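Local coordinates for protein SsfS6 (Streptomyces sp. SF2575, PDB 4FZR) that adopts the GT-B fold of two Rossmann-like domains and belongs to the erythromycin biosynthesis protein CIII-like family, at residues G308-T313 with A330-S335; E149-L154 with I187-P192. All blocks are in the same frame, centred on the assembly; numbering follows the deposited sequence.

Contact 1 (G308-T313 with A330-S335); sequences GGHGTT and AEVWDS
Val-332 lays its CG1 methyl over one face of the His-310 imidazole, a CH-pi contact with 4.0 Å from CG1 to the ring centroid. The same ring meets a different group at its rim: CE1 lies 3.3 Å from Glu-331 O, which sits at the edge, in the ring plane. With CG placed beside the backbone N and opposite the carbonyl carbon (chi1 -68°), the histidine reaches out from its helix to both partners. Glu-331 CG adds a looser approach to NE2, at 3.8 Å. Gly-308 O meets the valine from another direction, 3.3 Å from Val-332 CB. Gly-308 has positive phi, 87°, where a CB would crowd the preceding carbonyl, and glycine suits that turn.

The second shell fixes these groups. Ser-335 OG donates to Val-332 O over 2.7 Å, its short side chain turning back to the carbonyl of the residue just before its helix. Gly-309 is the N-cap of helix 310-318, and its carbonyl O accepts from both Thr-313 N and Thr-313 OG1, the latter at 2.7 Å, from opposite faces of its plane. The acid of Glu-331 is taken up by Tyr-104 and, through a salt bridge, by Arg-153.

His-307 through Thr-312 spell HGGHGT, the glycine-rich signature at a helix start in the C-terminal domain of many GT-B proteins. Here the two helix starts meet through an imidazole, a branched side chain and two backbone carbonyls; the fit rests largely on van der Waals contact, with the polarised C-H at CE1 probably favouring Glu-331 O beside it.

Contact 2 (E149-L154 with I187-P192); sequences EQSIRL and IDVCPP
Ser-151 meets Ile-187 where two neighbouring parallel strands end. Its N donates to Ile-187 O (3.0 Å) from above the carbonyl plane, and Ile-187 N in turn gives a straight bond to Glu-149 O (2.6 Å). From there the serine side chain can be followed outward. CB rests 3.3 Å from Ile-187 O. OG, swung opposite the backbone N (chi1 164°), accepts from Arg-153 N in an ST turn and bonds a water at 2.7 Å. That water donates to Asp-188 OD2 over a longer 3.3 Å, so a small hydroxyl links both segments. Asp-188 OD1 accepts from Cys-190 N, an Asx turn, and also pairs with Lys-204.

Beyond the strands, Val-189 sets CG2 against Ser-151 O and Arg-153 O, one branch of the valine lying against both carbonyl oxygens. Leu-154 CD2 then meets Pro-191 CD at 3.8 Å, the two side chains crossing at about a right angle.

Strands 147-150 and 185-188 are neighbours in the parallel sheet of the N-terminal domain. From their C-terminal ends Ile-152 packs on helix 26-29, Leu-154 on helix 310-318 and Pro-191 on helix 370-382.

Overall arrangement
The two contacts lie with centres about 12 Å apart and touch directly, although contact 1 belongs to the C-terminal domain and contact 2 to the N-terminal one. Arg-153 is the main bridge: its NE forms a salt bridge with Glu-331 OE2 at 3.0 Å, its CG lies 3.4 Å from His-310 ND1, and its NH1 pairs with Glu-130. Beside it, Ile-152 O comes 3.4 Å from His-310 CB, and Leu-154 CB meets Ser-335 CB at 3.6 Å. Loop 151-154, leaving the N-terminal sheet, thus fits against the starts of helices 310-318 and 333-341, at the interdomain interface where GT-B proteins characteristically have their cleft.

Contact 1 (G308-T313 with A330-S335)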
ATOM      1  N   GLY A 308       9.132 -13.788  19.335  1.00 40.90           N
ATOM      2  CA  GLY A 308      10.343 -12.981  19.293  1.00 39.51           C
ATOM      3  C   GLY A 308      10.697 -12.415  17.926  1.00 39.32           C
ATOM      4  O   GLY A 308      11.811 -11.936  17.724  1.00 38.58           O
ATOM      5  N   GLY A 309       9.758 -12.474  16.986  1.00 32.25           N
ATOM      6  CA  GLY A 309       9.975 -11.934  15.654  1.00 36.71           C
ATOM      7  C   GLY A 309      10.302 -10.450  15.661  1.00 34.16           C
ATOM      8  O   GLY A 309       9.907  -9.726  16.576  1.00 34.68           O
ATOM      9  N   HIS A 310      11.016  -9.996  14.635  1.00 36.77           N
ATOM     10  CA  HIS A 310      11.462  -8.606  14.569  1.00 34.57           C
ATOM     11  C   HIS A 310      10.302  -7.633  14.374  1.00 30.56           C
ATOM     12  O   HIS A 310      10.255  -6.577  15.007  1.00 32.63           O
ATOM     13  CB  HIS A 310      12.479  -8.425  13.442  1.00 33.67           C
ATOM     14  CG  HIS A 310      13.786  -9.109  13.693  1.00 41.79           C
ATOM     15  ND1 HIS A 310      14.603  -8.782  14.754  1.00 50.06           N
ATOM     16  CD2 HIS A 310      14.422 -10.094  13.017  1.00 45.72           C
ATOM     17  CE1 HIS A 310      15.685  -9.540  14.723  1.00 39.62           C
ATOM     18  NE2 HIS A 310      15.600 -10.345  13.679  1.00 52.12           N
ATOM     19  N   GLY A 311       9.369  -7.994  13.500  1.00 25.93           N
ATOM     20  CA  GLY A 311       8.256  -7.124  13.172  1.00 24.08           C
ATOM     21  C   GLY A 311       7.261  -7.025  14.312  1.00 28.43           C
ATOM     22  O   GLY A 311       6.777  -5.943  14.643  1.00 26.23           O
ATOM     23  N   THR A 312       6.952  -8.167  14.914  1.00 26.62           N
ATOM     24  CA  THR A 312       6.028  -8.212  16.040  1.00 29.46           C
ATOM     25  C   THR A 312       6.572  -7.406  17.220  1.00 26.94           C
ATOM     26  O   THR A 312       5.832  -6.676  17.878  1.00 25.97           O
ATOM     27  CB  THR A 312       5.783  -9.660  16.495  1.00 37.88           C
ATOM     28  OG1 THR A 312       5.434 -10.471  15.365  1.00 43.66           O
ATOM     29  CG2 THR A 312       4.662  -9.716  17.515  1.00 37.66           C
ATOM     30  N   THR A 313       7.870  -7.540  17.478  1.00 25.56           N
ATOM     31  CA  THR A 313       8.511  -6.815  18.566  1.00 26.05           C
ATOM     32  C   THR A 313       8.368  -5.314  18.364  1.00 24.05           C
ATOM     33  O   THR A 313       7.884  -4.602  19.245  1.00 23.86           O
ATOM     34  CB  THR A 313      10.007  -7.147  18.651  1.00 29.68           C
ATOM     35  OG1 THR A 313      10.174  -8.519  19.022  1.00 23.66           O
ATOM     36  CG2 THR A 313      10.699  -6.260  19.679  1.00 27.67           C
ATOM     37  N   ALA A 330      17.861 -17.244  15.992  1.00 71.06           N
ATOM     38  CA  ALA A 330      19.028 -16.748  16.726  1.00 66.27           C
ATOM     39  C   ALA A 330      19.303 -15.256  16.510  1.00 62.16           C
ATOM     40  O   ALA A 330      19.769 -14.569  17.421  1.00 57.48           O
ATOM     41  CB  ALA A 330      20.267 -17.576  16.379  1.00 66.68           C
ATOM     42  N   GLU A 331      19.016 -14.759  15.311  1.00 67.07           N
ATOM     43  CA  GLU A 331      19.269 -13.357  14.979  1.00 65.67           C
ATOM     44  C   GLU A 331      18.318 -12.399  15.703  1.00 57.47           C
ATOM     45  O   GLU A 331      18.463 -11.179  15.602  1.00 55.99           O
ATOM     46  CB  GLU A 331      19.176 -13.138  13.466  1.00 59.43           C
ATOM     47  CG  GLU A 331      17.804 -13.396  12.874  1.00 51.81           C
ATOM     48  CD  GLU A 331      17.772 -13.166  11.377  1.00 43.30           C
ATOM     49  OE1 GLU A 331      17.533 -14.142  10.634  1.00 51.75           O
ATOM     50  OE2 GLU A 331      17.986 -12.014  10.946  1.00 46.51           O
ATOM     51  N   VAL A 332      17.350 -12.955  16.426  1.00 58.24           N
ATOM     52  CA  VAL A 332      16.397 -12.147  17.185  1.00 54.40           C
ATOM     53  C   VAL A 332      16.763 -12.112  18.664  1.00 54.10           C
ATOM     54  O   VAL A 332      16.138 -11.397  19.446  1.00 51.31           O
ATOM     55  CB  VAL A 332      14.945 -12.675  17.037  1.00 50.02           C
ATOM     56  CG1 VAL A 332      14.697 -13.167  15.619  1.00 50.08           C
ATOM     57  CG2 VAL A 332      14.649 -13.787  18.042  1.00 44.54           C
ATOM     58  N   TRP A 333      17.774 -12.889  19.040  1.00 52.36           N
ATOM     59  CA  TRP A 333      18.232 -12.946  20.425  1.00 61.23           C
ATOM     60  C   TRP A 333      18.579 -11.560  20.969  1.00 60.46           C
ATOM     61  O   TRP A 333      18.192 -11.208  22.084  1.00 47.60           O
ATOM     62  CB  TRP A 333      19.461 -13.856  20.546  1.00 61.50           C
ATOM     63  CG  TRP A 333      19.148 -15.323  20.517  1.00 64.53           C
ATOM     64  CD1 TRP A 333      17.912 -15.900  20.573  1.00 61.30           C
ATOM     65  CD2 TRP A 333      20.089 -16.402  20.425  1.00 70.17           C
ATOM     66  NE1 TRP A 333      18.025 -17.267  20.523  1.00 68.77           N
ATOM     67  CE2 TRP A 333      19.350 -17.602  20.432  1.00 76.85           C
ATOM     68  CE3 TRP A 333      21.484 -16.469  20.338  1.00 73.95           C
ATOM     69  CZ2 TRP A 333      19.959 -18.855  20.355  1.00 69.84           C
ATOM     70  CZ3 TRP A 333      22.087 -17.716  20.262  1.00 70.29           C
ATOM     71  CH2 TRP A 333      21.324 -18.890  20.270  1.00 68.28           C
ATOM     72  N   ASP A 334      19.308 -10.783  20.174  1.00 52.68           N
ATOM     73  CA  ASP A 334      19.800  -9.478  20.605  1.00 52.48           C
ATOM     74  C   ASP A 334      18.667  -8.493  20.883  1.00 53.77           C
ATOM     75  O   ASP A 334      18.765  -7.667  21.791  1.00 46.26           O
ATOM     76  CB  ASP A 334      20.739  -8.890  19.547  1.00 61.12           C
ATOM     77  CG  ASP A 334      22.075  -9.605  19.486  1.00 70.41           C
ATOM     78  OD1 ASP A 334      22.152 -10.772  19.928  1.00 68.98           O
ATOM     79  OD2 ASP A 334      23.048  -8.997  18.993  1.00 71.49           O
ATOM     80  N   SER A 335      17.600  -8.573  20.093  1.00 51.75           N
ATOM     81  CA  SER A 335      16.464  -7.667  20.251  1.00 56.03           C
ATOM     82  C   SER A 335      15.648  -7.985  21.505  1.00 47.80           C
ATOM     83  O   SER A 335      15.079  -7.087  22.128  1.00 41.64           O
ATOM     84  CB  SER A 335      15.567  -7.696  19.006  1.00 48.16           C
ATOM     85  OG  SER A 335      15.129  -9.008  18.695  1.00 67.55           O
TER

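Contact 2 (E149-L154 with I187-P192)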
ATOM      1  N   GLU A 149      20.150   1.494   2.908  1.00 29.97           N
ATOM      2  CA  GLU A 149      20.101   0.356   3.809  1.00 26.67           C
ATOM      3  C   GLU A 149      19.109   0.637   4.927  1.00 22.91           C
ATOM      4  O   GLU A 149      19.260   1.610   5.661  1.00 30.07           O
ATOM      5  CB  GLU A 149      21.495   0.116   4.395  1.00 30.24           C
ATOM      6  CG  GLU A 149      21.595  -1.046   5.373  1.00 37.28           C
ATOM      7  CD  GLU A 149      22.962  -1.130   6.038  1.00 40.87           C
ATOM      8  OE1 GLU A 149      23.366  -0.151   6.699  1.00 37.72           O
ATOM      9  OE2 GLU A 149      23.636  -2.172   5.897  1.00 41.67           O
ATOM     10  N   GLN A 150      18.085  -0.204   5.049  1.00 20.23           N
ATOM     11  CA  GLN A 150      17.165  -0.101   6.175  1.00 20.81           C
ATOM     12  C   GLN A 150      17.304  -1.295   7.113  1.00 24.56           C
ATOM     13  O   GLN A 150      17.282  -2.447   6.681  1.00 24.10           O
ATOM     14  CB  GLN A 150      15.709   0.014   5.714  1.00 18.40           C
ATOM     15  CG  GLN A 150      14.754   0.293   6.872  1.00 21.19           C
ATOM     16  CD  GLN A 150      13.286   0.154   6.507  1.00 28.18           C
ATOM     17  OE1 GLN A 150      12.837   0.647   5.472  1.00 26.88           O
ATOM     18  NE2 GLN A 150      12.529  -0.517   7.369  1.00 30.18           N
ATOM     19  N   SER A 151      17.451  -1.004   8.401  1.00 20.85           N
ATOM     20  CA  SER A 151      17.399  -2.030   9.431  1.00 33.11           C
ATOM     21  C   SER A 151      15.945  -2.354   9.747  1.00 31.87           C
ATOM     22  O   SER A 151      15.122  -1.454   9.904  1.00 37.91           O
ATOM     23  CB  SER A 151      18.105  -1.558  10.703  1.00 20.52           C
ATOM     24  OG  SER A 151      17.745  -2.368  11.806  1.00 41.21           O
ATOM     25  N   ILE A 152      15.634  -3.641   9.837  1.00 30.09           N
ATOM     26  CA  ILE A 152      14.281  -4.079  10.149  1.00 28.66           C
ATOM     27  C   ILE A 152      14.280  -4.785  11.504  1.00 33.92           C
ATOM     28  O   ILE A 152      13.368  -5.550  11.818  1.00 31.92           O
ATOM     29  CB  ILE A 152      13.734  -5.017   9.049  1.00 36.48           C
ATOM     30  CG1 ILE A 152      14.658  -6.223   8.870  1.00 25.52           C
ATOM     31  CG2 ILE A 152      13.596  -4.263   7.724  1.00 24.56           C
ATOM     32  CD1 ILE A 152      14.047  -7.346   8.080  1.00 28.77           C
ATOM     33  N   ARG A 153      15.304  -4.500  12.305  1.00 32.26           N
ATOM     34  CA  ARG A 153      15.521  -5.175  13.581  1.00 33.38           C
ATOM     35  C   ARG A 153      15.881  -4.165  14.660  1.00 36.90           C
ATOM     36  O   ARG A 153      16.443  -3.106  14.368  1.00 33.11           O
ATOM     37  CB  ARG A 153      16.661  -6.188  13.447  1.00 32.43           C
ATOM     38  CG  ARG A 153      16.418  -7.237  12.377  1.00 34.80           C
ATOM     39  CD  ARG A 153      17.650  -8.084  12.090  1.00 36.25           C
ATOM     40  NE  ARG A 153      17.381  -9.069  11.043  1.00 37.15           N
ATOM     41  CZ  ARG A 153      17.392  -8.799   9.740  1.00 41.74           C
ATOM     42  NH1 ARG A 153      17.661  -7.573   9.314  1.00 45.82           N
ATOM     43  NH2 ARG A 153      17.132  -9.754   8.858  1.00 33.89           N
ATOM     44  N   LEU A 154      15.557  -4.490  15.908  1.00 38.31           N
ATOM     45  CA  LEU A 154      15.986  -3.670  17.032  1.00 38.05           C
ATOM     46  C   LEU A 154      17.502  -3.684  17.095  1.00 27.45           C
ATOM     47  O   LEU A 154      18.138  -2.653  17.314  1.00 34.82           O
ATOM     48  CB  LEU A 154      15.422  -4.207  18.344  1.00 35.59           C
ATOM     49  CG  LEU A 154      14.030  -3.747  18.777  1.00 40.95           C
ATOM     50  CD1 LEU A 154      13.692  -4.356  20.127  1.00 48.15           C
ATOM     51  CD2 LEU A 154      13.951  -2.232  18.850  1.00 31.03           C
ATOM     52  N   ILE A 187      19.746   3.311   7.618  1.00 28.15           N
ATOM     53  CA  ILE A 187      18.624   3.671   8.468  1.00 25.30           C
ATOM     54  C   ILE A 187      18.459   2.714   9.640  1.00 28.88           C
ATOM     55  O   ILE A 187      18.645   1.504   9.508  1.00 29.53           O
ATOM     56  CB  ILE A 187      17.332   3.750   7.640  1.00 21.42           C
ATOM     57  CG1 ILE A 187      17.545   4.730   6.479  1.00 25.94           C
ATOM     58  CG2 ILE A 187      16.159   4.162   8.518  1.00 23.85           C
ATOM     59  CD1 ILE A 187      16.440   4.760   5.466  1.00 23.51           C
ATOM     60  N   ASP A 188      18.118   3.282  10.791  1.00 24.13           N
ATOM     61  CA  ASP A 188      18.015   2.533  12.033  1.00 22.60           C
ATOM     62  C   ASP A 188      16.696   2.856  12.726  1.00 21.16           C
ATOM     63  O   ASP A 188      16.243   4.002  12.709  1.00 19.96           O
ATOM     64  CB  ASP A 188      19.191   2.891  12.944  1.00 32.51           C
ATOM     65  CG  ASP A 188      19.318   1.959  14.123  1.00 28.17           C
ATOM     66  OD1 ASP A 188      18.665   2.215  15.157  1.00 36.57           O
ATOM     67  OD2 ASP A 188      20.072   0.968  14.014  1.00 39.49           O
ATOM     68  N   VAL A 189      16.085   1.848  13.343  1.00 20.58           N
ATOM     69  CA  VAL A 189      14.751   2.003  13.919  1.00 20.57           C
ATOM     70  C   VAL A 189      14.723   1.783  15.437  1.00 21.67           C
ATOM     71  O   VAL A 189      13.671   1.896  16.068  1.00 17.95           O
ATOM     72  CB  VAL A 189      13.735   1.054  13.237  1.00 22.29           C
ATOM     73  CG1 VAL A 189      13.477   1.498  11.799  1.00 20.29           C
ATOM     74  CG2 VAL A 189      14.228  -0.388  13.276  1.00 19.47           C
ATOM     75  N   CYS A 190      15.876   1.485  16.026  1.00 21.46           N
ATOM     76  CA  CYS A 190      15.945   1.255  17.465  1.00 26.80           C
ATOM     77  C   CYS A 190      15.774   2.574  18.218  1.00 24.92           C
ATOM     78  O   CYS A 190      16.394   3.578  17.861  1.00 22.67           O
ATOM     79  CB  CYS A 190      17.279   0.601  17.837  1.00 33.84           C
ATOM     80  SG  CYS A 190      17.433   0.174  19.586  1.00 33.49           S
ATOM     81  N   PRO A 191      14.922   2.585  19.256  1.00 24.03           N
ATOM     82  CA  PRO A 191      14.813   3.788  20.094  1.00 30.50           C
ATOM     83  C   PRO A 191      16.158   4.105  20.757  1.00 31.45           C
ATOM     84  O   PRO A 191      16.773   3.197  21.318  1.00 29.32           O
ATOM     85  CB  PRO A 191      13.760   3.402  21.142  1.00 27.11           C
ATOM     86  CG  PRO A 191      13.019   2.228  20.550  1.00 27.17           C
ATOM     87  CD  PRO A 191      14.008   1.514  19.689  1.00 22.27           C
ATOM     88  N   PRO A 192      16.617   5.367  20.675  1.00 33.54           N
ATOM     89  CA  PRO A 192      17.915   5.808  21.206  1.00 43.26           C
ATOM     90  C   PRO A 192      18.215   5.335  22.627  1.00 38.85           C
ATOM     91  O   PRO A 192      19.294   4.806  22.881  1.00 35.51           O
ATOM     92  CB  PRO A 192      17.797   7.334  21.171  1.00 35.62           C
ATOM     93  CG  PRO A 192      16.920   7.595  20.000  1.00 32.98           C
ATOM     94  CD  PRO A 192      15.929   6.457  19.959  1.00 32.41           C
TER
HETATM   95  O   HOH W   1      19.885  -2.229  13.424  1.00 35.52           O